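Local coordinates for protein D-glyceraldehyde dehydrogenase (NADP(+)) (Thermoplasma acidophilum, PDB 5IZD) that catalyses the NADP-dependent oxidation of D-glyceraldehyde to (R)-glycerate in the non-phosphorylated Entner-Doudoroff pathway, working as a homotetramer built as a dimer of dimers, at residues Y139-A144 with K217-T222; S180-V185 with L198-G203; M255-A260 with Y288-I293; N264-L269 with D295-R300. All coordinates share one frame; numbering follows the deposited sequence.

Contact 1 (Y139-A144 with K217-T222)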
loop_
_atom_site.group_PDB
_atom_site.type_symbol
_atom_site.label_atom_id
_atom_site.label_comp_id
_atom_site.label_asym_id
_atom_site.label_seq_id
_atom_site.Cartn_x
_atom_site.Cartn_y
_atom_site.Cartn_z
ATOM N N TYR A 139 -2.601 -10.083 -17.352
ATOM C CA TYR A 139 -2.181 -9.677 -18.726
ATOM C C TYR A 139 -2.751 -10.596 -19.766
ATOM O O TYR A 139 -2.968 -10.184 -20.895
ATOM C CB TYR A 139 -0.651 -9.653 -18.914
ATOM C CG TYR A 139 -0.001 -8.437 -18.360
ATOM C CD1 TYR A 139 0.273 -8.338 -17.021
ATOM C CD2 TYR A 139 0.323 -7.374 -19.183
ATOM C CE1 TYR A 139 0.847 -7.199 -16.502
ATOM C CE2 TYR A 139 0.909 -6.203 -18.681
ATOM C CZ TYR A 139 1.135 -6.113 -17.337
ATOM O OH TYR A 139 1.730 -5.018 -16.804
ATOM N N GLY A 140 -2.953 -11.859 -19.429
ATOM C CA GLY A 140 -3.416 -12.816 -20.444
ATOM C C GLY A 140 -2.467 -13.962 -20.621
ATOM O O GLY A 140 -2.367 -14.733 -19.707
ATOM N N ILE A 141 -1.766 -14.041 -21.758
ATOM C CA ILE A 141 -0.802 -15.102 -22.023
ATOM C C ILE A 141 0.643 -14.762 -21.700
ATOM O O ILE A 141 1.214 -13.847 -22.301
ATOM C CB ILE A 141 -0.848 -15.582 -23.493
ATOM C CG1 ILE A 141 -2.289 -15.961 -23.824
ATOM C CG2 ILE A 141 0.111 -16.758 -23.673
ATOM C CD1 ILE A 141 -2.552 -16.123 -25.306
ATOM N N VAL A 142 1.187 -15.486 -20.730
ATOM C CA VAL A 142 2.555 -15.320 -20.233
ATOM C C VAL A 142 3.449 -16.391 -20.921
ATOM O O VAL A 142 3.091 -17.572 -20.921
ATOM C CB VAL A 142 2.590 -15.519 -18.684
ATOM C CG1 VAL A 142 4.000 -15.626 -18.152
ATOM C CG2 VAL A 142 1.823 -14.430 -17.965
ATOM N N VAL A 143 4.566 -15.953 -21.490
ATOM C CA VAL A 143 5.609 -16.807 -21.957
ATOM C C VAL A 143 6.730 -16.742 -20.921
ATOM O O VAL A 143 7.194 -15.608 -20.478
ATOM C CB VAL A 143 6.125 -16.391 -23.345
ATOM C CG1 VAL A 143 7.400 -17.145 -23.681
ATOM C CG2 VAL A 143 5.074 -16.626 -24.416
ATOM N N ALA A 144 7.105 -17.925 -20.464
ATOM C CA ALA A 144 8.126 -18.094 -19.441
ATOM C C ALA A 144 9.331 -18.811 -20.028
ATOM O O ALA A 144 9.188 -19.910 -20.584
ATOM C CB ALA A 144 7.596 -18.866 -18.265
ATOM N N LYS A 217 -0.212 -12.759 -30.153
ATOM C CA LYS A 217 -1.061 -13.065 -28.984
ATOM C C LYS A 217 -0.369 -13.088 -27.596
ATOM O O LYS A 217 -1.029 -13.280 -26.584
ATOM C CB LYS A 217 -1.763 -14.426 -29.202
ATOM C CG LYS A 217 -2.562 -14.529 -30.516
ATOM C CD LYS A 217 -3.228 -15.886 -30.649
ATOM C CE LYS A 217 -4.217 -15.899 -31.807
ATOM N NZ LYS A 217 -5.038 -17.115 -31.601
ATOM N N VAL A 218 0.950 -12.945 -27.558
ATOM C CA VAL A 218 1.692 -12.974 -26.303
ATOM C C VAL A 218 1.532 -11.645 -25.597
ATOM O O VAL A 218 1.695 -10.597 -26.207
ATOM C CB VAL A 218 3.174 -13.349 -26.570
ATOM C CG1 VAL A 218 4.050 -13.139 -25.360
ATOM C CG2 VAL A 218 3.240 -14.797 -26.942
ATOM N N ASN A 219 1.225 -11.667 -24.302
ATOM C CA ASN A 219 1.022 -10.397 -23.581
ATOM C C ASN A 219 2.141 -10.005 -22.611
ATOM O O ASN A 219 2.308 -8.799 -22.275
ATOM C CB ASN A 219 -0.304 -10.469 -22.826
ATOM C CG ASN A 219 -1.499 -10.722 -23.748
ATOM O OD1 ASN A 219 -2.213 -11.717 -23.593
ATOM N ND2 ASN A 219 -1.708 -9.840 -24.721
ATOM N N LEU A 220 2.881 -11.019 -22.140
ATOM C CA LEU A 220 3.910 -10.829 -21.120
ATOM C C LEU A 220 4.990 -11.926 -21.304
ATOM O O LEU A 220 4.692 -13.096 -21.661
ATOM C CB LEU A 220 3.305 -10.842 -19.719
ATOM C CG LEU A 220 4.224 -10.564 -18.510
ATOM C CD1 LEU A 220 3.408 -10.108 -17.329
ATOM C CD2 LEU A 220 4.951 -11.885 -18.123
ATOM N N ILE A 221 6.233 -11.490 -21.213
ATOM C CA ILE A 221 7.410 -12.358 -21.252
ATOM C C ILE A 221 8.170 -12.210 -19.940
ATOM O O ILE A 221 8.590 -11.090 -19.548
ATOM C CB ILE A 221 8.307 -12.050 -22.461
ATOM C CG1 ILE A 221 7.537 -12.385 -23.755
ATOM C CG2 ILE A 221 9.542 -12.967 -22.476
ATOM C CD1 ILE A 221 8.011 -11.652 -24.974
ATOM N N THR A 222 8.317 -13.332 -19.254
ATOM C CA THR A 222 9.108 -13.449 -18.062
ATOM C C THR A 222 10.316 -14.360 -18.344
ATOM O O THR A 222 10.140 -15.506 -18.787
ATOM C CB THR A 222 8.277 -13.892 -16.844
ATOM O OG1 THR A 222 9.120 -13.877 -15.686
ATOM C CG2 THR A 222 7.635 -15.260 -16.976
#
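The Y139 ring carries L220 over one face: CD1 of L220 lies 4.0 Å from the ring centroid and 27° off its normal, a CH-pi contact between side chains that lie nearly perpendicular. The other flat group, the N219 amide, turns its oxygen to the backbone. N219 OD1 accepts from I141 N at 3.0 Å, in the carbonyl plane and on a lone pair, with an N-H...O angle of 170°. N219 CG stands anti to its carbonyl carbon (chi1 -59°), which swings the amide back to I141. The I141 carbonyl in turn takes two donors, N219 N and, more bent, L220 N. From here the strands run parallel, as in the Rossmann-like cofactor domain of aldehyde dehydrogenases: V143 N donates to L220 O, and T222 N reaches V143 O at 2.8 Å. On one sheet face V142 CG1 packs against L220 CD2 at 3.9 Å; on the other, V143 CG2 meets V218 CG2 at 3.6 Å. An alanine at N219 would be likely to leave I141 N without its acceptor and lose this side-chain link between the segments. Helix 205-214 lies against V143 and I221, while T222 OG1 bonds to Y467 and K158.

Contact 2 (S180-V185 with L198-G203)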
loop_
_atom_site.group_PDB
_atom_site.type_symbol
_atom_site.label_atom_id
_atom_site.label_comp_id
_atom_site.label_asym_id
_atom_site.label_seq_id
_atom_site.Cartn_x
_atom_site.Cartn_y
_atom_site.Cartn_z
ATOM N N SER A 180 13.962 -31.172 -15.445
ATOM C CA SER A 180 13.448 -30.665 -14.173
ATOM C C SER A 180 12.169 -29.843 -14.427
ATOM O O SER A 180 11.200 -29.922 -13.673
ATOM C CB SER A 180 14.555 -29.931 -13.394
ATOM O OG SER A 180 15.071 -28.864 -14.151
ATOM N N ALA A 181 12.125 -29.144 -15.554
ATOM C CA ALA A 181 10.961 -28.336 -15.890
ATOM C C ALA A 181 9.768 -29.260 -16.174
ATOM O O ALA A 181 8.666 -29.037 -15.713
ATOM C CB ALA A 181 11.263 -27.480 -17.089
ATOM N N GLU A 182 10.028 -30.298 -16.958
ATOM C CA GLU A 182 8.986 -31.231 -17.340
ATOM C C GLU A 182 8.416 -31.843 -16.117
ATOM O O GLU A 182 7.238 -32.070 -16.054
ATOM C CB GLU A 182 9.514 -32.374 -18.201
ATOM C CG GLU A 182 8.376 -33.128 -18.881
ATOM C CD GLU A 182 8.644 -34.569 -19.108
ATOM O OE1 GLU A 182 9.212 -35.212 -18.186
ATOM O OE2 GLU A 182 8.273 -35.069 -20.221
ATOM N N TRP A 183 9.278 -32.211 -15.185
ATOM C CA TRP A 183 8.820 -32.882 -13.970
ATOM C C TRP A 183 7.881 -31.959 -13.105
ATOM O O TRP A 183 6.805 -32.393 -12.628
ATOM C CB TRP A 183 10.014 -33.404 -13.195
ATOM C CG TRP A 183 9.703 -34.198 -11.981
ATOM C CD1 TRP A 183 9.664 -35.544 -11.898
ATOM C CD2 TRP A 183 9.383 -33.691 -10.640
ATOM N NE1 TRP A 183 9.361 -35.930 -10.609
ATOM C CE2 TRP A 183 9.221 -34.820 -9.811
ATOM C CE3 TRP A 183 9.266 -32.429 -10.083
ATOM C CZ2 TRP A 183 8.889 -34.716 -8.452
ATOM C CZ3 TRP A 183 8.954 -32.298 -8.695
ATOM C CH2 TRP A 183 8.762 -33.445 -7.910
ATOM N N ILE A 184 8.250 -30.698 -12.997
ATOM C CA ILE A 184 7.439 -29.713 -12.282
ATOM C C ILE A 184 6.106 -29.514 -12.956
ATOM O O ILE A 184 5.083 -29.575 -12.289
ATOM C CB ILE A 184 8.193 -28.369 -12.133
ATOM C CG1 ILE A 184 9.333 -28.572 -11.144
ATOM C CG2 ILE A 184 7.270 -27.271 -11.620
ATOM C CD1 ILE A 184 10.402 -27.529 -11.217
ATOM N N VAL A 185 6.133 -29.349 -14.276
ATOM C CA VAL A 185 4.941 -29.209 -15.092
ATOM C C VAL A 185 3.970 -30.368 -14.872
ATOM O O VAL A 185 2.761 -30.149 -14.736
ATOM C CB VAL A 185 5.294 -29.073 -16.602
ATOM C CG1 VAL A 185 4.061 -29.220 -17.490
ATOM C CG2 VAL A 185 5.956 -27.703 -16.863
ATOM N N LEU A 198 -1.606 -24.327 -18.793
ATOM C CA LEU A 198 -0.179 -24.508 -18.705
ATOM C C LEU A 198 0.296 -25.374 -19.868
ATOM O O LEU A 198 -0.136 -26.502 -19.993
ATOM C CB LEU A 198 0.195 -25.205 -17.393
ATOM C CG LEU A 198 1.699 -25.452 -17.176
ATOM C CD1 LEU A 198 2.484 -24.162 -17.259
ATOM C CD2 LEU A 198 1.925 -26.092 -15.827
ATOM N N ASN A 199 1.200 -24.843 -20.680
ATOM C CA ASN A 199 1.766 -25.566 -21.827
ATOM C C ASN A 199 3.290 -25.558 -21.731
ATOM O O ASN A 199 3.884 -24.567 -21.299
ATOM C CB ASN A 199 1.307 -24.955 -23.148
ATOM C CG ASN A 199 -0.202 -24.818 -23.226
ATOM O OD1 ASN A 199 -0.897 -25.725 -23.734
ATOM N ND2 ASN A 199 -0.728 -23.744 -22.695
ATOM N N PHE A 200 3.903 -26.647 -22.230
ATOM C CA PHE A 200 5.317 -26.943 -22.075
ATOM C C PHE A 200 5.879 -27.236 -23.445
ATOM O O PHE A 200 5.453 -28.203 -24.118
ATOM C CB PHE A 200 5.495 -28.165 -21.173
ATOM C CG PHE A 200 6.934 -28.548 -20.906
ATOM C CD1 PHE A 200 7.767 -27.731 -20.162
ATOM C CD2 PHE A 200 7.459 -29.718 -21.419
ATOM C CE1 PHE A 200 9.080 -28.111 -19.887
ATOM C CE2 PHE A 200 8.796 -30.096 -21.161
ATOM C CZ PHE A 200 9.606 -29.268 -20.390
ATOM N N ILE A 201 6.821 -26.396 -23.848
ATOM C CA ILE A 201 7.424 -26.434 -25.168
ATOM C C ILE A 201 8.945 -26.434 -24.989
ATOM O O ILE A 201 9.521 -25.501 -24.368
ATOM C CB ILE A 201 7.027 -25.184 -25.970
ATOM C CG1 ILE A 201 5.589 -25.282 -26.442
ATOM C CG2 ILE A 201 7.937 -24.997 -27.182
ATOM C CD1 ILE A 201 5.366 -26.299 -27.540
ATOM N N THR A 202 9.604 -27.442 -25.547
ATOM C CA THR A 202 11.046 -27.521 -25.548
ATOM C C THR A 202 11.490 -27.345 -27.010
ATOM O O THR A 202 10.738 -27.626 -27.950
ATOM C CB THR A 202 11.596 -28.897 -25.011
ATOM O OG1 THR A 202 11.051 -30.000 -25.750
ATOM C CG2 THR A 202 11.294 -29.062 -23.484
ATOM N N GLY A 203 12.723 -26.895 -27.166
ATOM C CA GLY A 203 13.333 -26.635 -28.451
ATOM C C GLY A 203 14.316 -25.505 -28.280
ATOM O O GLY A 203 14.167 -24.654 -27.344
#
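Helix 178-190 packs here on strand 198-200 through apolar side chains, inside the beta-alpha-beta unit that runs from strand 168-172 through the helix to strand 198-200 in the cofactor-binding domain. The short axes approach to 9.7 Å with their directions 153° apart, so the strand runs roughly back along the helix. F200 carries most of the contact. Its CG is anti to the backbone N (chi1 -178°), and this extends the ring from the strand to the helix surface, where A181 and E182, with V185 one turn further on, receive it. E182 CA sits over one ring face, 4.1 Å from the centroid and 28° off the normal, a CH-pi contact made by the helix backbone itself. A181 CB comes to the ring edge near its plane, 3.6 Å from F200 CE1. V185 supplies CG2, 3.8 Å from F200 CD1, in an oblique approach. The other V185 branch, CG1, turns to L198, whose CD2 it meets at 4.1 Å. Of the E182 side chain, CB and CG touch the ring, E182 CB lying 3.8 Å from F200 CZ; the chain then bends at chi2, carrying the carboxylate away to bond through OE2 with K4 N. L198 and F200, two apart on the strand, both turn their side chains to the helix, while N199 between them turns to helix 39-77. Farther along, G203 touches the bound NADP. P173 packs on both A181 and F200, strand 2-7 flanks F200 through Y6, and helix 79-90 lies against S180 and W183.

Contact 3 (M255-A260 with Y288-I293)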
loop_
_atom_site.group_PDB
_atom_site.type_symbol
_atom_site.label_atom_id
_atom_site.label_comp_id
_atom_site.label_asym_id
_atom_site.label_seq_id
_atom_site.Cartn_x
_atom_site.Cartn_y
_atom_site.Cartn_z
ATOM N N MET A 255 32.806 -6.670 -1.166
ATOM C CA MET A 255 33.581 -5.613 -0.528
ATOM C C MET A 255 33.825 -5.938 0.946
ATOM O O MET A 255 32.882 -6.166 1.691
ATOM C CB MET A 255 32.799 -4.284 -0.668
ATOM C CG MET A 255 32.707 -3.797 -2.115
ATOM S SD MET A 255 31.418 -2.537 -2.387
ATOM C CE MET A 255 29.959 -3.581 -2.340
ATOM N N VAL A 256 35.074 -5.938 1.382
ATOM C CA VAL A 256 35.451 -6.323 2.731
ATOM C C VAL A 256 36.249 -5.152 3.301
ATOM O O VAL A 256 37.412 -4.932 2.960
ATOM C CB VAL A 256 36.288 -7.616 2.729
ATOM C CG1 VAL A 256 36.627 -8.049 4.153
ATOM C CG2 VAL A 256 35.528 -8.749 1.965
ATOM N N TRP A 257 35.590 -4.394 4.165
ATOM C CA TRP A 257 36.221 -3.218 4.771
ATOM C C TRP A 257 37.210 -3.699 5.849
ATOM O O TRP A 257 37.195 -4.881 6.222
ATOM C CB TRP A 257 35.151 -2.267 5.299
ATOM C CG TRP A 257 35.706 -0.953 5.656
ATOM C CD1 TRP A 257 35.757 -0.395 6.913
ATOM C CD2 TRP A 257 36.331 0.002 4.770
ATOM N NE1 TRP A 257 36.370 0.823 6.859
ATOM C CE2 TRP A 257 36.715 1.106 5.565
ATOM C CE3 TRP A 257 36.568 0.042 3.397
ATOM C CZ2 TRP A 257 37.352 2.240 5.025
ATOM C CZ3 TRP A 257 37.217 1.122 2.854
ATOM C CH2 TRP A 257 37.606 2.232 3.674
ATOM N N LYS A 258 38.124 -2.817 6.275
ATOM C CA LYS A 258 39.160 -3.166 7.265
ATOM C C LYS A 258 38.619 -3.666 8.590
ATOM O O LYS A 258 39.308 -4.395 9.254
ATOM C CB LYS A 258 40.112 -1.981 7.570
ATOM C CG LYS A 258 39.459 -0.710 8.014
ATOM C CD LYS A 258 40.471 0.332 8.558
ATOM C CE LYS A 258 39.787 1.674 8.489
ATOM N NZ LYS A 258 40.638 2.839 8.815
ATOM N N ASP A 259 37.418 -3.264 8.999
ATOM C CA ASP A 259 36.870 -3.757 10.279
ATOM C C ASP A 259 36.009 -5.046 10.149
ATOM O O ASP A 259 35.322 -5.423 11.083
ATOM C CB ASP A 259 36.088 -2.630 10.995
ATOM C CG ASP A 259 34.835 -2.198 10.227
ATOM O OD1 ASP A 259 34.604 -2.668 9.108
ATOM O OD2 ASP A 259 34.065 -1.356 10.723
ATOM N N ALA A 260 35.997 -5.683 8.995
ATOM C CA ALA A 260 35.118 -6.837 8.778
ATOM C C ALA A 260 35.441 -8.005 9.705
ATOM O O ALA A 260 36.597 -8.180 10.095
ATOM C CB ALA A 260 35.238 -7.324 7.331
ATOM N N TYR A 288 37.033 -6.861 -3.674
ATOM C CA TYR A 288 37.639 -5.617 -3.196
ATOM C C TYR A 288 37.880 -5.765 -1.700
ATOM O O TYR A 288 36.905 -5.824 -0.929
ATOM C CB TYR A 288 36.702 -4.413 -3.424
ATOM C CG TYR A 288 36.421 -4.173 -4.877
ATOM C CD1 TYR A 288 37.346 -3.584 -5.689
ATOM C CD2 TYR A 288 35.246 -4.567 -5.433
ATOM C CE1 TYR A 288 37.088 -3.335 -7.015
ATOM C CE2 TYR A 288 34.971 -4.327 -6.743
ATOM C CZ TYR A 288 35.887 -3.713 -7.536
ATOM O OH TYR A 288 35.616 -3.598 -8.886
ATOM N N VAL A 289 39.159 -5.800 -1.294
ATOM C CA VAL A 289 39.507 -5.966 0.099
ATOM C C VAL A 289 40.375 -4.793 0.582
ATOM O O VAL A 289 41.288 -4.297 -0.097
ATOM C CB VAL A 289 40.206 -7.303 0.350
ATOM C CG1 VAL A 289 40.405 -7.556 1.823
ATOM C CG2 VAL A 289 39.403 -8.462 -0.261
ATOM N N HIS A 290 40.100 -4.347 1.776
ATOM C CA HIS A 290 40.855 -3.223 2.285
ATOM C C HIS A 290 42.335 -3.578 2.384
ATOM O O HIS A 290 42.692 -4.683 2.816
ATOM C CB HIS A 290 40.246 -2.764 3.608
ATOM C CG HIS A 290 40.768 -1.457 4.088
ATOM N ND1 HIS A 290 42.066 -1.301 4.506
ATOM C CD2 HIS A 290 40.173 -0.254 4.246
ATOM C CE1 HIS A 290 42.258 -0.046 4.907
ATOM N NE2 HIS A 290 41.124 0.611 4.760
ATOM N N GLU A 291 43.181 -2.655 1.912
ATOM C CA GLU A 291 44.661 -2.806 1.950
ATOM C C GLU A 291 45.293 -3.318 3.258
ATOM O O GLU A 291 46.272 -4.048 3.222
ATOM C CB GLU A 291 45.376 -1.501 1.523
ATOM C CG GLU A 291 45.163 -0.273 2.430
ATOM C CD GLU A 291 45.883 0.994 1.938
ATOM O OE1 GLU A 291 46.046 1.946 2.742
ATOM O OE2 GLU A 291 46.288 1.068 0.753
ATOM N N ASP A 292 44.789 -2.865 4.402
ATOM C CA ASP A 292 45.215 -3.349 5.741
ATOM C C ASP A 292 45.112 -4.891 5.931
ATOM O O ASP A 292 45.905 -5.476 6.661
ATOM C CB ASP A 292 44.388 -2.668 6.848
ATOM C CG ASP A 292 44.626 -1.116 6.965
ATOM O OD1 ASP A 292 45.473 -0.552 6.233
ATOM O OD2 ASP A 292 43.942 -0.469 7.789
ATOM N N ILE A 293 44.135 -5.535 5.297
ATOM C CA ILE A 293 43.871 -6.957 5.514
ATOM C C ILE A 293 43.936 -7.836 4.226
ATOM O O ILE A 293 43.707 -9.025 4.321
ATOM C CB ILE A 293 42.498 -7.229 6.214
ATOM C CG1 ILE A 293 41.365 -6.544 5.466
ATOM C CG2 ILE A 293 42.504 -6.788 7.665
ATOM C CD1 ILE A 293 39.992 -7.139 5.680
HETATM O O HOH W 1 40.980 3.151 5.574
#
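Aromatic and CH-pi contacts centre on H290, whose ring is engaged at an edge by W257 and over a face by K258. The imidazole directs its edge at the indole face in a T-shaped stack: the planes stand at 89°, the centroid of the six-membered ring lies 4.6 Å from that of H290, and H290 CD2 comes within 3.5 Å of W257 CZ3. K258 CB sits almost centrally over one imidazole face, 3.6 Å from the centroid and 11° off the normal. The lysine's CG lies between backbone N and carbonyl carbon (chi1 55°), from where the extended chain runs alongside the imidazole.

Backbone hydrogen bonds join the parallel strands 252-256 and 284-290, neighbours in the sheet of the catalytic domain as in other aldehyde dehydrogenases. V256 uses both its polar atoms, its N donating to Y288 O at 3.0 Å and its O accepting from H290 N. Beyond these bonds the strand pairing ends, and 255-260 enters a type I turn from W257 to A260.

Polar contacts fix the imidazole's rotation. D292 N donates to H290 ND1 in the ring plane at 3.1 Å, and a water lies 2.7 Å from H290 NE2; K258 NZ donates weakly to this water. The lysine and D292 run side by side, yet K258 NZ stays 4.8 Å from D292 OD2, so their attraction is probably modest.

Apolar contacts line both sheet faces. M255 CG approaches Y288 CD2 on one, near helix 395-403, whereas on the other V256 CG1 meets I293 CD1 at 3.8 Å.

Contact 4 (N264-L269 with D295-R300)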
loop_
_atom_site.group_PDB
_atom_site.type_symbol
_atom_site.label_atom_id
_atom_site.label_comp_id
_atom_site.label_asym_id
_atom_site.label_seq_id
_atom_site.Cartn_x
_atom_site.Cartn_y
_atom_site.Cartn_z
ATOM N N ASN A 264 33.529 -14.590 8.892
ATOM C CA ASN A 264 32.240 -14.485 8.223
ATOM C C ASN A 264 32.359 -14.091 6.756
ATOM O O ASN A 264 31.641 -14.621 5.918
ATOM C CB ASN A 264 31.270 -13.593 9.014
ATOM C CG ASN A 264 30.748 -14.314 10.248
ATOM O OD1 ASN A 264 30.756 -15.566 10.307
ATOM N ND2 ASN A 264 30.305 -13.537 11.254
ATOM N N ALA A 265 33.303 -13.187 6.477
ATOM C CA ALA A 265 33.528 -12.703 5.130
ATOM C C ALA A 265 34.004 -13.854 4.240
ATOM O O ALA A 265 33.490 -14.022 3.143
ATOM C CB ALA A 265 34.527 -11.588 5.130
ATOM N N LEU A 266 34.988 -14.607 4.739
ATOM C CA LEU A 266 35.514 -15.794 4.045
ATOM C C LEU A 266 34.469 -16.886 3.816
ATOM O O LEU A 266 34.412 -17.444 2.747
ATOM C CB LEU A 266 36.741 -16.373 4.752
ATOM C CG LEU A 266 37.967 -15.494 4.603
ATOM C CD1 LEU A 266 39.038 -15.798 5.664
ATOM C CD2 LEU A 266 38.509 -15.623 3.193
ATOM N N LYS A 267 33.657 -17.178 4.826
ATOM C CA LYS A 267 32.590 -18.145 4.675
ATOM C C LYS A 267 31.619 -17.721 3.587
ATOM O O LYS A 267 31.237 -18.534 2.722
ATOM C CB LYS A 267 31.788 -18.267 5.945
ATOM C CG LYS A 267 32.400 -19.158 6.988
ATOM C CD LYS A 267 31.454 -19.194 8.196
ATOM C CE LYS A 267 32.036 -20.040 9.304
ATOM N NZ LYS A 267 31.250 -19.837 10.549
ATOM N N THR A 268 31.197 -16.454 3.651
ATOM C CA THR A 268 30.297 -15.902 2.660
ATOM C C THR A 268 30.924 -15.879 1.243
ATOM O O THR A 268 30.212 -16.109 0.258
ATOM C CB THR A 268 29.828 -14.489 3.039
ATOM O OG1 THR A 268 29.318 -14.488 4.390
ATOM C CG2 THR A 268 28.798 -13.973 2.052
ATOM N N LEU A 269 32.213 -15.552 1.148
ATOM C CA LEU A 269 32.882 -15.529 -0.151
ATOM C C LEU A 269 32.986 -16.932 -0.753
ATOM O O LEU A 269 32.814 -17.099 -1.957
ATOM C CB LEU A 269 34.286 -14.934 -0.059
ATOM C CG LEU A 269 35.032 -14.813 -1.385
ATOM C CD1 LEU A 269 34.269 -13.919 -2.358
ATOM C CD2 LEU A 269 36.421 -14.246 -1.098
ATOM N N ASP A 295 46.344 -9.012 2.402
ATOM C CA ASP A 295 47.315 -10.134 2.363
ATOM C C ASP A 295 46.852 -11.352 3.164
ATOM O O ASP A 295 46.871 -12.481 2.641
ATOM C CB ASP A 295 48.705 -9.701 2.833
ATOM C CG ASP A 295 49.365 -8.703 1.882
ATOM O OD1 ASP A 295 49.253 -8.806 0.640
ATOM O OD2 ASP A 295 50.022 -7.787 2.379
ATOM N N THR A 296 46.411 -11.124 4.408
ATOM C CA THR A 296 45.806 -12.217 5.198
ATOM C C THR A 296 44.556 -12.770 4.552
ATOM O O THR A 296 44.428 -14.023 4.444
ATOM C CB THR A 296 45.438 -11.824 6.624
ATOM O OG1 THR A 296 46.628 -11.500 7.290
ATOM C CG2 THR A 296 44.845 -13.000 7.394
ATOM N N PHE A 297 43.671 -11.871 4.102
ATOM C CA PHE A 297 42.435 -12.304 3.456
ATOM C C PHE A 297 42.711 -13.235 2.245
ATOM O O PHE A 297 42.187 -14.358 2.181
ATOM C CB PHE A 297 41.543 -11.124 3.043
ATOM C CG PHE A 297 40.156 -11.541 2.624
ATOM C CD1 PHE A 297 39.898 -11.984 1.337
ATOM C CD2 PHE A 297 39.114 -11.520 3.523
ATOM C CE1 PHE A 297 38.625 -12.372 0.958
ATOM C CE2 PHE A 297 37.846 -11.922 3.160
ATOM C CZ PHE A 297 37.591 -12.327 1.878
ATOM N N MET A 298 43.524 -12.773 1.307
ATOM C CA MET A 298 43.799 -13.558 0.091
ATOM C C MET A 298 44.468 -14.905 0.351
ATOM O O MET A 298 44.148 -15.876 -0.320
ATOM C CB MET A 298 44.679 -12.785 -0.884
ATOM C CG MET A 298 44.020 -11.546 -1.464
ATOM S SD MET A 298 42.370 -11.804 -2.094
ATOM C CE MET A 298 42.704 -12.921 -3.488
ATOM N N SER A 299 45.363 -14.934 1.336
ATOM C CA SER A 299 46.054 -16.156 1.773
ATOM C C SER A 299 45.035 -17.165 2.338
ATOM O O SER A 299 44.992 -18.318 1.930
ATOM C CB SER A 299 47.095 -15.734 2.831
ATOM O OG SER A 299 47.659 -16.831 3.505
ATOM N N ARG A 300 44.164 -16.702 3.243
ATOM C CA ARG A 300 43.147 -17.557 3.853
ATOM C C ARG A 300 42.191 -18.054 2.755
ATOM O O ARG A 300 41.823 -19.234 2.738
ATOM C CB ARG A 300 42.394 -16.820 4.992
ATOM C CG ARG A 300 43.288 -16.553 6.195
ATOM C CD ARG A 300 42.547 -16.100 7.449
ATOM N NE ARG A 300 41.620 -17.167 7.836
ATOM C CZ ARG A 300 40.574 -17.026 8.647
ATOM N NH1 ARG A 300 40.289 -15.866 9.214
ATOM N NH2 ARG A 300 39.831 -18.105 8.913
#
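L266 and F297 overlap as they reach out from their helices in opposing directions, which lays the leucine's CD2 over one face of the ring, 3.8 Å from the centroid and 18° off the normal. Two further residues of helix 262-274 come to the ring's edge: L269 CD2 lies 3.5 Å from F297 CE1, and A265 CB is in plane at 3.9 Å from F297 CE2. F297 reaches them because its CG is anti to the backbone N (chi1 -169°), bringing in a ring whose CB starts off to one side. L266 forks between two partners. L266 CD1 crosses to R300, touching R300 CB at 3.6 Å and lying over the centre of the guanidinium face, 3.6 Å from R300 CZ. The short helix axes run 42° apart at 10.9 Å, a pair of helices on one side of the catalytic-domain sheet, with F297 also packing on V256 and V289 of its strands. With an alanine in place of F297, the helices would probably be left with a gap between them and L266 CD2 without the ring it lies on. The guanidinium is also tied by a salt bridge from R300 NH2 to D263, and F492 of the second subunit packs on both L266 and R300.

From the N terminus, contact 1 opens first, on strand 130-145, and closes its loop at strand 220-224. Contact 2 lies wholly within that loop, linking helix 178-190 to strand 198-200; both reach the same sheet of the cofactor-binding domain, their centres 16 Å apart. The chain then passes to the other side of its centre, the centres of contacts 1 and 3 being about 45 Å apart. There contacts 3 and 4 cross: contact 3 opens on strand 252-256, contact 4 on helix 262-274, and their loops close in turn at strand 284-290 and helix 294-305. One pairs the strands, the other the helices, and they touch directly, V256 CG1 lying 4.2 Å from A265 CB, joining the sheet to its helix layer.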